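Local structure of Phenolphthiocerol/phthiocerol polyketide synthase subunit C (Mycobacterium tuberculosis H37Rv, 8QZI) at residues Ile38-Asp46 and Leu95-Leu103. The protein is a type I polyketide synthase subunit that probably carries growing chains on a phosphopantetheine-bearing acyl carrier domain during assembly of mycobacterial phthiocerol and phenolphthiocerol lipids. Numbering follows the deposited sequence.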
loop_
_atom_site.group_PDB
_atom_site.type_symbol
_atom_site.label_atom_id
_atom_site.label_comp_id
_atom_site.label_asym_id
_atom_site.label_seq_id
_atom_site.Cartn_x
_atom_site.Cartn_y
_atom_site.Cartn_z
ATOM N N ILE F 38 13.556 -4.586 25.697
ATOM C CA ILE F 38 12.523 -4.317 24.704
ATOM C C ILE F 38 12.156 -5.612 23.970
ATOM O O ILE F 38 11.621 -5.588 22.860
ATOM C CB ILE F 38 12.980 -3.217 23.728
ATOM C CG1 ILE F 38 13.617 -2.056 24.506
ATOM C CG2 ILE F 38 11.816 -2.742 22.874
ATOM C CD1 ILE F 38 12.891 -1.693 25.791
ATOM N N ARG F 39 12.452 -6.742 24.615
ATOM C CA ARG F 39 12.138 -8.070 24.083
ATOM C C ARG F 39 10.823 -8.564 24.689
ATOM O O ARG F 39 10.774 -9.532 25.449
ATOM C CB ARG F 39 13.283 -9.046 24.360
ATOM C CG ARG F 39 14.482 -8.464 25.116
ATOM C CD ARG F 39 14.118 -8.005 26.528
ATOM N NE ARG F 39 15.213 -7.280 27.167
ATOM C CZ ARG F 39 15.053 -6.318 28.074
ATOM N NH1 ARG F 39 16.115 -5.721 28.598
ATOM N NH2 ARG F 39 13.834 -5.943 28.448
ATOM N N ALA F 40 9.747 -7.861 24.344
ATOM C CA ALA F 40 8.397 -8.173 24.825
ATOM C C ALA F 40 8.401 -8.042 26.347
ATOM O O ALA F 40 8.822 -6.994 26.861
ATOM C CB ALA F 40 7.968 -9.532 24.283
ATOM N N GLN F 41 7.950 -9.051 27.095
ATOM C CA GLN F 41 7.809 -8.987 28.551
ATOM C C GLN F 41 6.749 -7.964 28.978
ATOM O O GLN F 41 6.794 -7.424 30.088
ATOM C CB GLN F 41 9.169 -8.760 29.239
ATOM C CG GLN F 41 9.599 -7.340 29.628
ATOM C CD GLN F 41 10.906 -7.342 30.437
ATOM O OE1 GLN F 41 11.530 -8.386 30.617
ATOM N NE2 GLN F 41 11.315 -6.175 30.926
ATOM N N LEU F 42 5.764 -7.733 28.101
ATOM C CA LEU F 42 4.577 -6.911 28.358
ATOM C C LEU F 42 4.882 -5.601 29.075
ATOM O O LEU F 42 5.843 -4.907 28.729
ATOM C CB LEU F 42 3.534 -7.708 29.149
ATOM C CG LEU F 42 2.090 -7.549 28.642
ATOM C CD1 LEU F 42 1.176 -6.819 29.641
ATOM C CD2 LEU F 42 2.101 -6.841 27.281
ATOM N N ASP F 43 4.045 -5.236 30.052
ATOM C CA ASP F 43 4.207 -3.954 30.736
ATOM C C ASP F 43 5.675 -3.669 31.069
ATOM O O ASP F 43 6.199 -2.606 30.724
ATOM C CB ASP F 43 3.333 -3.899 31.998
ATOM C CG ASP F 43 3.185 -5.249 32.689
ATOM O OD1 ASP F 43 2.165 -5.924 32.436
ATOM O OD2 ASP F 43 4.079 -5.635 33.484
ATOM N N ALA F 44 6.361 -4.610 31.730
ATOM C CA ALA F 44 7.766 -4.413 32.088
ATOM C C ALA F 44 7.958 -3.171 32.948
ATOM O O ALA F 44 7.825 -3.231 34.175
ATOM C CB ALA F 44 8.625 -4.296 30.831
ATOM N N LEU F 45 8.297 -2.048 32.305
ATOM C CA LEU F 45 8.280 -0.720 32.916
ATOM C C LEU F 45 6.984 -0.519 33.694
ATOM O O LEU F 45 6.970 -0.615 34.927
ATOM C CB LEU F 45 8.449 0.358 31.827
ATOM C CG LEU F 45 8.629 1.854 32.150
ATOM C CD1 LEU F 45 9.085 2.664 30.925
ATOM C CD2 LEU F 45 7.363 2.457 32.737
ATOM N N ASP F 46 5.895 -0.219 32.973
ATOM C CA ASP F 46 4.514 -0.279 33.455
ATOM C C ASP F 46 4.185 0.662 34.611
ATOM O O ASP F 46 3.048 1.144 34.695
ATOM C CB ASP F 46 4.146 -1.715 33.851
ATOM C CG ASP F 46 4.832 -2.187 35.137
ATOM O OD1 ASP F 46 4.676 -1.532 36.190
ATOM O OD2 ASP F 46 5.520 -3.239 35.095
ATOM N N LEU F 95 6.369 -2.735 18.138
ATOM C CA LEU F 95 5.474 -2.551 19.274
ATOM C C LEU F 95 5.098 -3.893 19.879
ATOM O O LEU F 95 5.238 -4.104 21.089
ATOM C CB LEU F 95 4.206 -1.804 18.840
ATOM C CG LEU F 95 4.184 -0.589 17.904
ATOM C CD1 LEU F 95 2.832 -0.527 17.202
ATOM C CD2 LEU F 95 4.463 0.714 18.643
ATOM N N GLU F 96 4.612 -4.813 19.043
ATOM C CA GLU F 96 4.181 -6.108 19.548
ATOM C C GLU F 96 5.343 -6.860 20.186
ATOM O O GLU F 96 5.192 -7.455 21.264
ATOM C CB GLU F 96 3.543 -6.922 18.422
ATOM C CG GLU F 96 2.443 -6.178 17.668
ATOM C CD GLU F 96 1.499 -5.381 18.573
ATOM O OE1 GLU F 96 1.472 -4.128 18.477
ATOM O OE2 GLU F 96 0.780 -6.011 19.382
ATOM N N ALA F 97 6.519 -6.824 19.551
ATOM C CA ALA F 97 7.724 -7.343 20.186
ATOM C C ALA F 97 8.165 -6.508 21.389
ATOM O O ALA F 97 8.936 -7.003 22.220
ATOM C CB ALA F 97 8.856 -7.426 19.165
ATOM N N SER F 98 7.687 -5.266 21.493
ATOM C CA SER F 98 7.976 -4.381 22.630
ATOM C C SER F 98 6.983 -4.669 23.752
ATOM O O SER F 98 7.340 -5.242 24.785
ATOM C CB SER F 98 7.907 -2.917 22.182
ATOM O OG SER F 98 8.781 -2.094 22.927
ATOM N N LEU F 99 5.728 -4.277 23.551
ATOM C CA LEU F 99 4.650 -4.606 24.473
ATOM C C LEU F 99 4.183 -6.018 24.155
ATOM O O LEU F 99 3.553 -6.252 23.119
ATOM C CB LEU F 99 3.518 -3.594 24.336
ATOM C CG LEU F 99 4.027 -2.219 23.896
ATOM C CD1 LEU F 99 2.886 -1.226 23.763
ATOM C CD2 LEU F 99 5.099 -1.694 24.852
ATOM N N GLY F 100 4.496 -6.957 25.041
ATOM C CA GLY F 100 4.313 -8.372 24.768
ATOM C C GLY F 100 2.892 -8.808 24.484
ATOM O O GLY F 100 2.476 -9.899 24.889
ATOM N N ILE F 101 2.139 -7.962 23.790
ATOM C CA ILE F 101 0.786 -8.277 23.359
ATOM C C ILE F 101 0.775 -8.362 21.833
ATOM O O ILE F 101 1.650 -7.830 21.144
ATOM C CB ILE F 101 -0.255 -7.250 23.874
ATOM C CG1 ILE F 101 0.351 -5.844 23.997
ATOM C CG2 ILE F 101 -0.851 -7.689 25.207
ATOM C CD1 ILE F 101 -0.589 -4.723 23.568
ATOM N N THR F 102 -0.230 -9.061 21.308
ATOM C CA THR F 102 -0.444 -9.216 19.871
ATOM C C THR F 102 -1.764 -8.542 19.518
ATOM O O THR F 102 -2.833 -9.012 19.925
ATOM C CB THR F 102 -0.451 -10.695 19.477
ATOM O OG1 THR F 102 0.872 -11.103 19.109
ATOM C CG2 THR F 102 -1.401 -10.951 18.310
ATOM N N LEU F 103 -1.693 -7.445 18.773
ATOM C CA LEU F 103 -2.846 -6.625 18.425
ATOM C C LEU F 103 -2.869 -6.333 16.933
ATOM O O LEU F 103 -1.903 -6.611 16.219
ATOM C CB LEU F 103 -2.840 -5.318 19.239
ATOM C CG LEU F 103 -3.957 -5.212 20.282
ATOM C CD1 LEU F 103 -4.728 -3.917 20.091
ATOM C CD2 LEU F 103 -4.888 -6.406 20.188
#
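Ala-97, in the last turn of helix 85-98, meets the N-terminal loop through its carbonyl: Ala-40 N is modelled 2.4 Å from Ala-97 O. That is very short, and the bend at the hydrogen is large, so a hydrogen bond here is plausible in kind but doubtful in detail. The next carbonyl also faces Ala-40, taking a CA-H...O contact of 3.1 Å from Ala-40 CA to Ser-98 O. The Ser-98 side chain goes elsewhere, its OG lying 3.1 Å from the Ile-38 CG2 methyl. That methyl stands opposite the backbone N of Ile-38, beside the carbonyl carbon, which turns it to the serine. At Leu-99 the chain leaves helical geometry and its CB points away from 38-46. Gly-100 then gives a bare backbone patch. The two backbones have their nearest CA pair here, Leu-42 and Gly-100, at 3.9 Å, and Ala-40 CB sits at the same 3.9 Å from that glycine CA. Leu-42 takes the largest share of the cover: its CD2 methyl lies over the peptide, 3.3 Å from Gly-100 N. The same methyl reaches Ile-101, where CD2 of Leu-42 is 3.7 Å from CG2 of Ile-101. CG1, set between the backbone N and the carbonyl carbon (chi1 32°), lies beside the same methyl. Farther on, Leu-103 N donates to Glu-96 OE2 from above the carboxylate plane (2.9 Å), tying the chain that leaves the helix back to Glu-96. The whole contact is superficial, an N-terminal loop lying against the C-terminal end of helix 85-98, probably helix II of the acyl carrier fold. On its inner side Leu-95 and Leu-99 pack on helix 52-66, Leu-99 also meets Leu-121 of helix 119-124, and Ile-101 and Leu-103 touch Arg-124 there.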